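Fiber (Human adenovirus 35, PDB 2QLK) forms the trimeric head (knob) of the viral fibre, which attaches the virus to host cells by binding the receptor CD46. Local coordinates at residues I28-N33 with K46-L51; A80-R85 with F181-N186; L84-D89 with S99-P104; I162-N167 with Y177-E182. All blocks are in the same frame, centred on the assembly; numbering follows the deposited sequence.

Contacts 2 and 4 lie in the core and share strand 177-186, which pairs with strand 79-88 on one flank and with strand 157-166 on the other; both combine antiparallel backbone bonds with an apolar inward face and a mostly polar outward one. Contact 3 starts from the same strand 79-88 but covers its outer edge with a loop, so side-chain hydroxyl and carboxylate groups take over part of the bonding and a salt bridge appears. In contact 1, nearer the surface, a loop bonds strand 45-54 of the other sheet through an asparagine amide while its prolines pack. Leu47 and Leu49 of contact 1 pack on Trp183 and Phe181, joining the two sheets.

Contact 1 (I28-N33 with K46-L51); sequences INPPPN and KLTLVL
Asn33 turns its amide edge-on to the backbone of Leu47 and bonds to it twice. Leu47 N gives its hydrogen to Asn33 OD1 at 3.0 Å in a practically straight bond (179°), and Asn33 ND2 returns one to Leu47 O, also at 3.0 Å. Both acceptors are met on a lone pair in the carbonyl plane, so the amide copies the pairing of a neighbouring strand and its rotation is fixed. Its CG sits between backbone N and carbonyl carbon (chi1 59°), which swings the amide in toward the strand. An asparagine suits this place because one short side chain supplies both donor and acceptor.

The Lys46 chain runs extended alongside the Pro32 ring, pointing the same way, with CE 3.9 Å from Pro32 CD; its aliphatic part packs while the amine lies beyond. Pro30 crosses Thr48 at about a right angle and rests its CG 3.8 Å from Leu47 O. Prolines, having no N-H to satisfy, suit a chain that follows a strand without pairing regularly. Behind, Leu47 packs on Trp183, while Thr48 also meets Ile208 of a second subunit. This proline-rich connection follows the flank of strand 45-54 in the knob's beta-sandwich.

Contact 2 (A80-R85 with F181-N186); sequences ANIQLR and FEWNLN
The indole of Trp183 has Ile82 O at its edge, near the ring plane, and two aliphatic neighbours from strand 79-88: Ile82 CG2 lies 3.9 Å from CE3, and Leu84 CD2 approaches CZ3 obliquely at 3.7 Å. With CG anti to the carbonyl carbon (chi1 -68°), the indole reaches back beside Leu84, at the next pair on the same face. The Phe181 ring leads away from strand 79-88, and Leu84 O lies oblique to it.

On the opposite face the flat groups are polar. The Gln83 amide and the Glu182 carboxylate are only 19° from parallel, and Gln83 NE2 donates to Glu182 OE1 at 2.8 Å. That bond is bent (137°), meeting the oxygen nearly along its C-O axis. Both chains are extended, which suits long polar residues facing one another from a non-hydrogen-bonded pair; the bond probably steadies the carboxylate's charge at this partly exposed surface.

Between the faces, the paired backbones of Ala80 with Leu185, Ile82 with Trp183 and Leu84 with Phe181 exchange two bonds each, Phe181 N to Leu84 O being the shortest at 2.7 Å. In the first of these pairs Ala80 CB lies 4.1 Å from Leu185 CB. On the apolar side, Ile82, Leu84 and Trp183 pack on Leu64 of the second sheet, as in the two-sheet beta-sandwich of the knob domain.

Contact 3 (L84-D89 with S99-P104); sequences LRLYFD and SDLKIP
Arg85 and Asp100 make the ionic part of the contact, a two-nitrogen, side-on salt bridge. Arg85 NE reaches Asp100 OD2 at 3.1 Å and NH2 reaches OD1 at 3.2 Å, both bonds nearly straight. The oxygens lie in the guanidinium plane but are approached from above the carboxylate plane, the two groups being 39° apart. A bend at chi3 (-55°) folds the arginine back for this grip, and Tyr87 CE2 lies above one guanidinium face, toward its rim.

Hydrogen bonds to the backbone come next. Asp100 OD2 also accepts from Arg85 N at 2.8 Å, from the same face of the carboxylate as NE, so one oxygen holds both main chain and side chain of Arg85; these donors would be expected to stabilise its negative charge. Asp100 N in turn bonds to Arg85 O. Ser99 OG takes the hydrogen of Tyr87 N at 2.7 Å and is also bonded to Leu95 O, a double role that suits a small buried hydroxyl.

Apolar contacts complete the set: Leu86 CD2 meets Leu101 CB at 3.5 Å, and Leu84 CD1 touches the methylene of Asp100 at 3.6 Å. Strand 79-88 is outermost in its sheet within this chain, its other flank pairing with strand 177-186. Here a loop finishes that edge strand of the knob's beta-sandwich with one main-chain bond and the oxygens of Ser99 and Asp100.

Contact 4 (I162-N167 with Y177-E182); sequences ISIMLN and YAIQFE
Ile164 and Phe181 form the tight side of this hairpin. Their side chains lie alongside, pointing the same way, and Ile164 CD1 comes to 3.6 Å from Phe181 CE1, oblique to the ring. Ile164 CG2, anti to the backbone N (chi1 -57° for CG1), is carried instead to Ile179 CG2 at 4.2 Å. Beta-branched isoleucines and a broad ring fill this buried layer well, and Phe203 and Phe205 of strand 203-208 pack against Ile164.

The other face is looser: Ser163, Gln180 and Glu182 are polar and partly exposed, with Met165 buried among them. Met165 and Gln180 approach through their CB atoms at 4.2 Å, and the ends of Gln180 and Glu182 extend toward strand 79-88, where Glu182 bonds to Gln83.

At the turn end, Asn167 N bonds to Ala178 O at 2.6 Å, with the donor above the carbonyl plane. The positive phi of Asn167 (48°) takes the chain out of the strand, and its OD1, at the edge of the Tyr177 ring, accepts from Ala178 N at 2.9 Å in place of a main-chain carbonyl. The chemistry implies a hairpin sealed by apolar packing inside, with one asparagine serving Ala178 N and O, Tyr130 O and Pro125 O.

Contact 1 (I28-N33 with K46-L51)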
loop_
_atom_site.group_PDB
_atom_site.type_symbol
_atom_site.label_atom_id
_atom_site.label_comp_id
_atom_site.label_asym_id
_atom_site.label_seq_id
_atom_site.Cartn_x
_atom_site.Cartn_y
_atom_site.Cartn_z
ATOM N N ILE A 28 -18.077 3.655 9.827
ATOM C CA ILE A 28 -17.449 4.911 9.415
ATOM C C ILE A 28 -17.014 5.871 10.521
ATOM O O ILE A 28 -15.878 5.805 10.979
ATOM C CB ILE A 28 -18.333 5.683 8.418
ATOM C CG1 ILE A 28 -18.433 4.894 7.108
ATOM C CG2 ILE A 28 -17.733 7.063 8.140
ATOM C CD1 ILE A 28 -19.284 5.549 6.053
ATOM N N ASN A 29 -17.901 6.771 10.934
ATOM C CA ASN A 29 -17.581 7.747 11.976
ATOM C C ASN A 29 -18.025 7.240 13.346
ATOM O O ASN A 29 -19.028 7.701 13.890
ATOM C CB ASN A 29 -18.281 9.077 11.670
ATOM C CG ASN A 29 -17.967 10.159 12.690
ATOM O OD1 ASN A 29 -18.224 10.005 13.885
ATOM N ND2 ASN A 29 -17.412 11.265 12.217
ATOM N N PRO A 30 -17.270 6.299 13.930
ATOM C CA PRO A 30 -17.606 5.733 15.238
ATOM C C PRO A 30 -17.417 6.722 16.373
ATOM O O PRO A 30 -16.754 7.746 16.216
ATOM C CB PRO A 30 -16.628 4.582 15.360
ATOM C CG PRO A 30 -15.392 5.218 14.825
ATOM C CD PRO A 30 -15.897 5.913 13.560
ATOM N N PRO A 31 -18.012 6.428 17.539
ATOM C CA PRO A 31 -17.867 7.318 18.689
ATOM C C PRO A 31 -16.497 7.010 19.295
ATOM O O PRO A 31 -15.801 6.106 18.812
ATOM C CB PRO A 31 -19.000 6.866 19.602
ATOM C CG PRO A 31 -19.017 5.380 19.366
ATOM C CD PRO A 31 -18.914 5.303 17.851
ATOM N N PRO A 32 -16.072 7.772 20.320
ATOM C CA PRO A 32 -14.764 7.450 20.912
ATOM C C PRO A 32 -14.870 5.955 21.216
ATOM O O PRO A 32 -15.817 5.530 21.905
ATOM C CB PRO A 32 -14.736 8.301 22.176
ATOM C CG PRO A 32 -15.527 9.542 21.760
ATOM C CD PRO A 32 -16.668 8.977 20.925
ATOM N N ASN A 33 -13.923 5.163 20.700
ATOM C CA ASN A 33 -13.980 3.721 20.858
ATOM C C ASN A 33 -12.714 3.023 21.359
ATOM O O ASN A 33 -12.705 1.801 21.497
ATOM C CB ASN A 33 -14.421 3.099 19.527
ATOM C CG ASN A 33 -13.465 3.440 18.393
ATOM O OD1 ASN A 33 -12.395 3.998 18.631
ATOM N ND2 ASN A 33 -13.836 3.092 17.171
ATOM N N LYS A 46 -10.604 7.889 18.488
ATOM C CA LYS A 46 -11.517 7.327 17.495
ATOM C C LYS A 46 -10.728 6.580 16.439
ATOM O O LYS A 46 -10.068 7.174 15.598
ATOM C CB LYS A 46 -12.338 8.426 16.831
ATOM C CG LYS A 46 -13.257 9.149 17.791
ATOM C CD LYS A 46 -13.871 10.390 17.143
ATOM C CE LYS A 46 -14.983 10.987 18.027
ATOM N NZ LYS A 46 -15.475 12.321 17.529
ATOM N N LEU A 47 -10.793 5.269 16.504
ATOM C CA LEU A 47 -10.093 4.432 15.563
ATOM C C LEU A 47 -11.018 3.935 14.463
ATOM O O LEU A 47 -12.077 3.357 14.726
ATOM C CB LEU A 47 -9.489 3.250 16.310
ATOM C CG LEU A 47 -8.875 2.177 15.399
ATOM C CD1 LEU A 47 -7.435 2.613 14.981
ATOM C CD2 LEU A 47 -8.851 0.818 16.147
ATOM N N THR A 48 -10.626 4.193 13.225
ATOM C CA THR A 48 -11.372 3.729 12.055
ATOM C C THR A 48 -10.517 2.603 11.476
ATOM O O THR A 48 -9.395 2.823 10.985
ATOM C CB THR A 48 -11.521 4.824 10.984
ATOM O OG1 THR A 48 -12.279 5.916 11.521
ATOM C CG2 THR A 48 -12.208 4.269 9.719
ATOM N N LEU A 49 -11.048 1.397 11.553
ATOM C CA LEU A 49 -10.371 0.234 11.051
ATOM C C LEU A 49 -11.344 -0.472 10.135
ATOM O O LEU A 49 -12.477 -0.732 10.532
ATOM C CB LEU A 49 -10.022 -0.702 12.194
ATOM C CG LEU A 49 -9.489 -2.076 11.799
ATOM C CD1 LEU A 49 -8.114 -1.963 11.110
ATOM C CD2 LEU A 49 -9.377 -2.896 13.068
ATOM N N VAL A 50 -10.904 -0.759 8.914
ATOM C CA VAL A 50 -11.705 -1.462 7.956
ATOM C C VAL A 50 -10.910 -2.679 7.472
ATOM O O VAL A 50 -9.801 -2.548 6.962
ATOM C CB VAL A 50 -12.058 -0.544 6.808
ATOM C CG1 VAL A 50 -13.075 -1.234 5.877
ATOM C CG2 VAL A 50 -12.637 0.762 7.369
ATOM N N LEU A 51 -11.480 -3.864 7.669
ATOM C CA LEU A 51 -10.872 -5.118 7.251
ATOM C C LEU A 51 -11.778 -5.768 6.200
ATOM O O LEU A 51 -12.964 -6.009 6.445
ATOM C CB LEU A 51 -10.719 -6.054 8.446
ATOM C CG LEU A 51 -9.880 -5.562 9.622
ATOM C CD1 LEU A 51 -9.995 -6.514 10.781
ATOM C CD2 LEU A 51 -8.400 -5.487 9.176
#

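Contact 2 (A80-R85 with F181-N186)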
loop_
_atom_site.group_PDB
_atom_site.type_symbol
_atom_site.label_atom_id
_atom_site.label_comp_id
_atom_site.label_asym_id
_atom_site.label_seq_id
_atom_site.Cartn_x
_atom_site.Cartn_y
_atom_site.Cartn_z
ATOM N N ALA A 80 6.640 10.731 20.494
ATOM C CA ALA A 80 5.370 10.223 21.015
ATOM C C ALA A 80 5.146 8.805 20.530
ATOM O O ALA A 80 5.684 8.391 19.506
ATOM C CB ALA A 80 4.229 11.113 20.570
ATOM N N ASN A 81 4.345 8.062 21.267
ATOM C CA ASN A 81 4.066 6.690 20.912
ATOM C C ASN A 81 2.632 6.396 21.313
ATOM O O ASN A 81 2.177 6.769 22.400
ATOM C CB ASN A 81 5.011 5.746 21.647
ATOM C CG ASN A 81 4.756 4.299 21.306
ATOM O OD1 ASN A 81 5.159 3.815 20.245
ATOM N ND2 ASN A 81 4.063 3.597 22.199
ATOM N N ILE A 82 1.915 5.753 20.411
ATOM C CA ILE A 82 0.541 5.397 20.633
ATOM C C ILE A 82 0.458 3.936 20.264
ATOM O O ILE A 82 0.978 3.518 19.223
ATOM C CB ILE A 82 -0.362 6.205 19.740
ATOM C CG1 ILE A 82 -0.267 7.684 20.155
ATOM C CG2 ILE A 82 -1.782 5.613 19.764
ATOM C CD1 ILE A 82 -1.032 8.643 19.262
ATOM N N GLN A 83 -0.166 3.154 21.132
ATOM C CA GLN A 83 -0.314 1.730 20.897
ATOM C C GLN A 83 -1.759 1.320 21.098
ATOM O O GLN A 83 -2.420 1.761 22.030
ATOM C CB GLN A 83 0.569 0.942 21.860
ATOM C CG GLN A 83 0.582 -0.553 21.562
ATOM C CD GLN A 83 1.387 -1.347 22.576
ATOM O OE1 GLN A 83 0.905 -1.643 23.672
ATOM N NE2 GLN A 83 2.630 -1.690 22.213
ATOM N N LEU A 84 -2.257 0.468 20.219
ATOM C CA LEU A 84 -3.635 0.013 20.331
ATOM C C LEU A 84 -3.592 -1.484 20.104
ATOM O O LEU A 84 -3.182 -1.947 19.035
ATOM C CB LEU A 84 -4.509 0.699 19.273
ATOM C CG LEU A 84 -5.541 1.800 19.578
ATOM C CD1 LEU A 84 -5.504 2.272 21.050
ATOM C CD2 LEU A 84 -5.321 2.951 18.621
ATOM N N ARG A 85 -4.006 -2.243 21.108
ATOM C CA ARG A 85 -4.008 -3.699 21.009
ATOM C C ARG A 85 -5.405 -4.285 20.854
ATOM O O ARG A 85 -6.325 -3.957 21.617
ATOM C CB ARG A 85 -3.378 -4.307 22.247
ATOM C CG ARG A 85 -1.979 -3.817 22.574
ATOM C CD ARG A 85 -1.681 -4.115 24.041
ATOM N NE ARG A 85 -2.714 -3.529 24.899
ATOM C CZ ARG A 85 -3.050 -3.977 26.107
ATOM N NH1 ARG A 85 -2.437 -5.035 26.633
ATOM N NH2 ARG A 85 -4.019 -3.371 26.787
ATOM N N PHE A 181 -1.511 -2.195 16.890
ATOM C CA PHE A 181 -1.108 -1.077 16.031
ATOM C C PHE A 181 -0.248 -0.172 16.867
ATOM O O PHE A 181 -0.558 0.077 18.032
ATOM C CB PHE A 181 -2.335 -0.256 15.578
ATOM C CG PHE A 181 -3.283 -0.995 14.668
ATOM C CD1 PHE A 181 -3.013 -1.115 13.294
ATOM C CD2 PHE A 181 -4.421 -1.598 15.180
ATOM C CE1 PHE A 181 -3.877 -1.841 12.448
ATOM C CE2 PHE A 181 -5.293 -2.327 14.345
ATOM C CZ PHE A 181 -5.021 -2.452 12.979
ATOM N N GLU A 182 0.838 0.326 16.293
ATOM C CA GLU A 182 1.649 1.267 17.020
ATOM C C GLU A 182 2.158 2.387 16.109
ATOM O O GLU A 182 2.712 2.118 15.047
ATOM C CB GLU A 182 2.809 0.551 17.706
ATOM C CG GLU A 182 3.602 1.474 18.601
ATOM C CD GLU A 182 4.517 0.721 19.550
ATOM O OE1 GLU A 182 3.995 0.101 20.507
ATOM O OE2 GLU A 182 5.752 0.746 19.328
ATOM N N TRP A 183 1.915 3.636 16.505
ATOM C CA TRP A 183 2.380 4.809 15.754
ATOM C C TRP A 183 3.461 5.482 16.592
ATOM O O TRP A 183 3.310 5.644 17.800
ATOM C CB TRP A 183 1.272 5.831 15.547
ATOM C CG TRP A 183 0.179 5.390 14.632
ATOM C CD1 TRP A 183 0.054 5.680 13.313
ATOM C CD2 TRP A 183 -0.966 4.611 14.989
ATOM N NE1 TRP A 183 -1.118 5.136 12.808
ATOM C CE2 TRP A 183 -1.764 4.477 13.819
ATOM C CE3 TRP A 183 -1.403 4.013 16.189
ATOM C CZ2 TRP A 183 -2.977 3.769 13.812
ATOM C CZ3 TRP A 183 -2.610 3.316 16.181
ATOM C CH2 TRP A 183 -3.384 3.199 14.997
ATOM N N ASN A 184 4.527 5.909 15.940
ATOM C CA ASN A 184 5.620 6.535 16.633
ATOM C C ASN A 184 6.044 7.822 15.932
ATOM O O ASN A 184 6.321 7.846 14.726
ATOM C CB ASN A 184 6.801 5.577 16.694
ATOM C CG ASN A 184 7.978 6.160 17.450
ATOM O OD1 ASN A 184 7.982 6.207 18.690
ATOM N ND2 ASN A 184 8.979 6.627 16.713
ATOM N N LEU A 185 6.086 8.893 16.701
ATOM C CA LEU A 185 6.526 10.177 16.187
ATOM C C LEU A 185 7.947 10.410 16.727
ATOM O O LEU A 185 8.179 10.357 17.933
ATOM C CB LEU A 185 5.624 11.307 16.682
ATOM C CG LEU A 185 6.313 12.671 16.423
ATOM C CD1 LEU A 185 6.309 13.019 14.908
ATOM C CD2 LEU A 185 5.632 13.750 17.231
ATOM N N ASN A 186 8.892 10.678 15.844
ATOM C CA ASN A 186 10.252 10.936 16.287
ATOM C C ASN A 186 10.793 12.069 15.439
ATOM O O ASN A 186 11.441 11.827 14.432
ATOM C CB ASN A 186 11.103 9.669 16.133
ATOM C CG ASN A 186 12.538 9.874 16.568
ATOM O OD1 ASN A 186 13.320 10.521 15.873
ATOM N ND2 ASN A 186 12.889 9.332 17.726
#

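Contact 3 (L84-D89 with S99-P104)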
loop_
_atom_site.group_PDB
_atom_site.type_symbol
_atom_site.label_atom_id
_atom_site.label_comp_id
_atom_site.label_asym_id
_atom_site.label_seq_id
_atom_site.Cartn_x
_atom_site.Cartn_y
_atom_site.Cartn_z
ATOM N N LEU A 84 -2.257 0.468 20.219
ATOM C CA LEU A 84 -3.635 0.013 20.331
ATOM C C LEU A 84 -3.592 -1.484 20.104
ATOM O O LEU A 84 -3.182 -1.947 19.035
ATOM C CB LEU A 84 -4.509 0.699 19.273
ATOM C CG LEU A 84 -5.541 1.800 19.578
ATOM C CD1 LEU A 84 -5.504 2.272 21.050
ATOM C CD2 LEU A 84 -5.321 2.951 18.621
ATOM N N ARG A 85 -4.006 -2.243 21.108
ATOM C CA ARG A 85 -4.008 -3.699 21.009
ATOM C C ARG A 85 -5.405 -4.285 20.854
ATOM O O ARG A 85 -6.325 -3.957 21.617
ATOM C CB ARG A 85 -3.378 -4.307 22.247
ATOM C CG ARG A 85 -1.979 -3.817 22.574
ATOM C CD ARG A 85 -1.681 -4.115 24.041
ATOM N NE ARG A 85 -2.714 -3.529 24.899
ATOM C CZ ARG A 85 -3.050 -3.977 26.107
ATOM N NH1 ARG A 85 -2.437 -5.035 26.633
ATOM N NH2 ARG A 85 -4.019 -3.371 26.787
ATOM N N LEU A 86 -5.565 -5.160 19.867
ATOM C CA LEU A 86 -6.825 -5.828 19.645
ATOM C C LEU A 86 -6.609 -7.312 19.917
ATOM O O LEU A 86 -5.703 -7.918 19.355
ATOM C CB LEU A 86 -7.305 -5.651 18.210
ATOM C CG LEU A 86 -7.438 -4.261 17.583
ATOM C CD1 LEU A 86 -8.600 -4.273 16.584
ATOM C CD2 LEU A 86 -7.662 -3.233 18.626
ATOM N N TYR A 87 -7.425 -7.894 20.794
ATOM C CA TYR A 87 -7.298 -9.323 21.077
ATOM C C TYR A 87 -8.620 -9.967 20.672
ATOM O O TYR A 87 -9.698 -9.438 20.972
ATOM C CB TYR A 87 -7.004 -9.563 22.556
ATOM C CG TYR A 87 -5.698 -8.969 23.050
ATOM C CD1 TYR A 87 -4.474 -9.437 22.585
ATOM C CD2 TYR A 87 -5.688 -7.944 23.996
ATOM C CE1 TYR A 87 -3.262 -8.895 23.057
ATOM C CE2 TYR A 87 -4.488 -7.398 24.482
ATOM C CZ TYR A 87 -3.282 -7.881 24.008
ATOM O OH TYR A 87 -2.097 -7.366 24.501
ATOM N N PHE A 88 -8.536 -11.102 19.984
ATOM C CA PHE A 88 -9.725 -11.801 19.500
ATOM C C PHE A 88 -9.815 -13.234 20.009
ATOM O O PHE A 88 -8.800 -13.868 20.293
ATOM C CB PHE A 88 -9.709 -11.865 17.978
ATOM C CG PHE A 88 -9.681 -10.528 17.315
ATOM C CD1 PHE A 88 -8.463 -9.889 17.070
ATOM C CD2 PHE A 88 -10.875 -9.899 16.941
ATOM C CE1 PHE A 88 -8.427 -8.632 16.455
ATOM C CE2 PHE A 88 -10.857 -8.659 16.333
ATOM C CZ PHE A 88 -9.625 -8.021 16.086
ATOM N N ASP A 89 -11.040 -13.743 20.098
ATOM C CA ASP A 89 -11.244 -15.110 20.536
ATOM C C ASP A 89 -11.286 -16.008 19.300
ATOM O O ASP A 89 -11.163 -15.528 18.169
ATOM C CB ASP A 89 -12.536 -15.247 21.361
ATOM C CG ASP A 89 -13.781 -14.884 20.581
ATOM O OD1 ASP A 89 -14.006 -15.460 19.499
ATOM O OD2 ASP A 89 -14.546 -14.025 21.060
ATOM N N SER A 99 -8.676 -5.627 25.248
ATOM C CA SER A 99 -8.210 -4.787 24.139
ATOM C C SER A 99 -8.348 -3.291 24.428
ATOM O O SER A 99 -9.153 -2.889 25.264
ATOM C CB SER A 99 -9.018 -5.113 22.886
ATOM O OG SER A 99 -8.940 -6.493 22.557
ATOM N N ASP A 100 -7.555 -2.481 23.724
ATOM C CA ASP A 100 -7.622 -1.033 23.837
ATOM C C ASP A 100 -8.831 -0.523 23.036
ATOM O O ASP A 100 -9.314 0.575 23.298
ATOM C CB ASP A 100 -6.330 -0.391 23.330
ATOM C CG ASP A 100 -5.138 -0.764 24.182
ATOM O OD1 ASP A 100 -5.265 -0.731 25.428
ATOM O OD2 ASP A 100 -4.072 -1.087 23.617
ATOM N N LEU A 101 -9.299 -1.307 22.053
ATOM C CA LEU A 101 -10.504 -0.955 21.280
ATOM C C LEU A 101 -11.672 -1.523 22.130
ATOM O O LEU A 101 -11.734 -2.728 22.355
ATOM C CB LEU A 101 -10.506 -1.639 19.904
ATOM C CG LEU A 101 -11.794 -1.491 19.077
ATOM C CD1 LEU A 101 -12.108 -0.015 18.889
ATOM C CD2 LEU A 101 -11.621 -2.162 17.694
ATOM N N LYS A 102 -12.589 -0.665 22.571
ATOM C CA LYS A 102 -13.679 -1.082 23.469
ATOM C C LYS A 102 -15.061 -1.374 22.891
ATOM O O LYS A 102 -16.005 -1.688 23.640
ATOM C CB LYS A 102 -13.839 -0.035 24.559
ATOM C CG LYS A 102 -12.561 0.243 25.339
ATOM C CD LYS A 102 -12.019 -1.009 25.990
ATOM C CE LYS A 102 -10.833 -0.695 26.897
ATOM N NZ LYS A 102 -10.363 -1.939 27.606
ATOM N N ILE A 103 -15.192 -1.255 21.578
ATOM C CA ILE A 103 -16.465 -1.497 20.917
ATOM C C ILE A 103 -16.191 -2.564 19.876
ATOM O O ILE A 103 -15.244 -2.449 19.097
ATOM C CB ILE A 103 -16.973 -0.196 20.258
ATOM C CG1 ILE A 103 -17.331 0.807 21.353
ATOM C CG2 ILE A 103 -18.144 -0.472 19.362
ATOM C CD1 ILE A 103 -17.372 2.247 20.937
ATOM N N PRO A 104 -16.994 -3.637 19.864
ATOM C CA PRO A 104 -16.781 -4.705 18.887
ATOM C C PRO A 104 -16.916 -4.237 17.448
ATOM O O PRO A 104 -17.559 -3.231 17.163
ATOM C CB PRO A 104 -17.850 -5.733 19.261
ATOM C CG PRO A 104 -18.939 -4.883 19.808
ATOM C CD PRO A 104 -18.177 -3.924 20.691
#

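Contact 4 (I162-N167 with Y177-E182)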
loop_
_atom_site.group_PDB
_atom_site.type_symbol
_atom_site.label_atom_id
_atom_site.label_comp_id
_atom_site.label_asym_id
_atom_site.label_seq_id
_atom_site.Cartn_x
_atom_site.Cartn_y
_atom_site.Cartn_z
ATOM N N ILE A 162 4.759 3.423 11.522
ATOM C CA ILE A 162 3.668 2.600 11.996
ATOM C C ILE A 162 4.043 1.142 11.886
ATOM O O ILE A 162 4.635 0.714 10.905
ATOM C CB ILE A 162 2.327 2.840 11.236
ATOM C CG1 ILE A 162 1.312 1.786 11.707
ATOM C CG2 ILE A 162 2.524 2.745 9.697
ATOM C CD1 ILE A 162 -0.092 2.177 11.476
ATOM N N SER A 163 3.709 0.390 12.923
ATOM C CA SER A 163 3.982 -1.024 12.981
ATOM C C SER A 163 2.731 -1.780 13.362
ATOM O O SER A 163 1.968 -1.366 14.240
ATOM C CB SER A 163 5.052 -1.329 14.025
ATOM O OG SER A 163 6.339 -0.971 13.556
ATOM N N ILE A 164 2.505 -2.883 12.673
ATOM C CA ILE A 164 1.369 -3.707 12.997
ATOM C C ILE A 164 1.937 -5.059 13.352
ATOM O O ILE A 164 2.705 -5.638 12.595
ATOM C CB ILE A 164 0.424 -3.832 11.817
ATOM C CG1 ILE A 164 -0.016 -2.430 11.382
ATOM C CG2 ILE A 164 -0.743 -4.752 12.202
ATOM C CD1 ILE A 164 -1.053 -2.422 10.262
ATOM N N MET A 165 1.600 -5.545 14.539
ATOM C CA MET A 165 2.105 -6.840 14.968
ATOM C C MET A 165 0.956 -7.816 14.990
ATOM O O MET A 165 -0.098 -7.554 15.606
ATOM C CB MET A 165 2.737 -6.728 16.353
ATOM C CG MET A 165 3.450 -7.996 16.790
ATOM S SD MET A 165 4.031 -7.919 18.496
ATOM C CE MET A 165 2.867 -9.078 19.307
ATOM N N LEU A 166 1.136 -8.942 14.303
ATOM C CA LEU A 166 0.076 -9.936 14.222
ATOM C C LEU A 166 0.281 -11.086 15.195
ATOM O O LEU A 166 1.367 -11.659 15.266
ATOM C CB LEU A 166 -0.033 -10.465 12.780
ATOM C CG LEU A 166 -0.206 -9.359 11.722
ATOM C CD1 LEU A 166 0.114 -9.933 10.361
ATOM C CD2 LEU A 166 -1.622 -8.743 11.774
ATOM N N ASN A 167 -0.765 -11.407 15.962
ATOM C CA ASN A 167 -0.697 -12.506 16.932
ATOM C C ASN A 167 0.573 -12.393 17.790
ATOM O O ASN A 167 0.753 -11.417 18.512
ATOM C CB ASN A 167 -0.747 -13.860 16.191
ATOM C CG ASN A 167 -2.029 -14.038 15.393
ATOM O OD1 ASN A 167 -3.061 -13.427 15.706
ATOM N ND2 ASN A 167 -1.981 -14.869 14.357
ATOM N N TYR A 177 -6.430 -14.721 18.612
ATOM C CA TYR A 177 -5.753 -13.861 17.629
ATOM C C TYR A 177 -5.441 -12.498 18.227
ATOM O O TYR A 177 -6.068 -12.093 19.199
ATOM C CB TYR A 177 -6.644 -13.653 16.412
ATOM C CG TYR A 177 -7.113 -14.934 15.802
ATOM C CD1 TYR A 177 -6.275 -15.681 14.984
ATOM C CD2 TYR A 177 -8.388 -15.430 16.075
ATOM C CE1 TYR A 177 -6.689 -16.893 14.448
ATOM C CE2 TYR A 177 -8.815 -16.641 15.545
ATOM C CZ TYR A 177 -7.959 -17.364 14.733
ATOM O OH TYR A 177 -8.372 -18.558 14.194
ATOM N N ALA A 178 -4.472 -11.794 17.646
ATOM C CA ALA A 178 -4.107 -10.463 18.118
ATOM C C ALA A 178 -3.615 -9.578 16.964
ATOM O O ALA A 178 -2.946 -10.047 16.043
ATOM C CB ALA A 178 -3.023 -10.552 19.206
ATOM N N ILE A 179 -3.975 -8.301 17.033
ATOM C CA ILE A 179 -3.575 -7.289 16.073
ATOM C C ILE A 179 -3.254 -6.081 16.942
ATOM O O ILE A 179 -4.126 -5.580 17.674
ATOM C CB ILE A 179 -4.716 -6.910 15.125
ATOM C CG1 ILE A 179 -5.155 -8.134 14.325
ATOM C CG2 ILE A 179 -4.255 -5.772 14.188
ATOM C CD1 ILE A 179 -6.203 -7.823 13.259
ATOM N N GLN A 180 -1.997 -5.657 16.889
ATOM C CA GLN A 180 -1.519 -4.512 17.645
ATOM C C GLN A 180 -1.030 -3.423 16.695
ATOM O O GLN A 180 -0.214 -3.694 15.814
ATOM C CB GLN A 180 -0.362 -4.902 18.555
ATOM C CG GLN A 180 0.083 -3.758 19.451
ATOM C CD GLN A 180 1.259 -4.125 20.354
ATOM O OE1 GLN A 180 2.422 -4.075 19.945
ATOM N NE2 GLN A 180 0.954 -4.496 21.586
ATOM N N PHE A 181 -1.511 -2.195 16.890
ATOM C CA PHE A 181 -1.108 -1.077 16.031
ATOM C C PHE A 181 -0.248 -0.172 16.867
ATOM O O PHE A 181 -0.558 0.077 18.032
ATOM C CB PHE A 181 -2.335 -0.256 15.578
ATOM C CG PHE A 181 -3.283 -0.995 14.668
ATOM C CD1 PHE A 181 -3.013 -1.115 13.294
ATOM C CD2 PHE A 181 -4.421 -1.598 15.180
ATOM C CE1 PHE A 181 -3.877 -1.841 12.448
ATOM C CE2 PHE A 181 -5.293 -2.327 14.345
ATOM C CZ PHE A 181 -5.021 -2.452 12.979
ATOM N N GLU A 182 0.838 0.326 16.293
ATOM C CA GLU A 182 1.649 1.267 17.020
ATOM C C GLU A 182 2.158 2.387 16.109
ATOM O O GLU A 182 2.712 2.118 15.047
ATOM C CB GLU A 182 2.809 0.551 17.706
ATOM C CG GLU A 182 3.602 1.474 18.601
ATOM C CD GLU A 182 4.517 0.721 19.550
ATOM O OE1 GLU A 182 3.995 0.101 20.507
ATOM O OE2 GLU A 182 5.752 0.746 19.328
#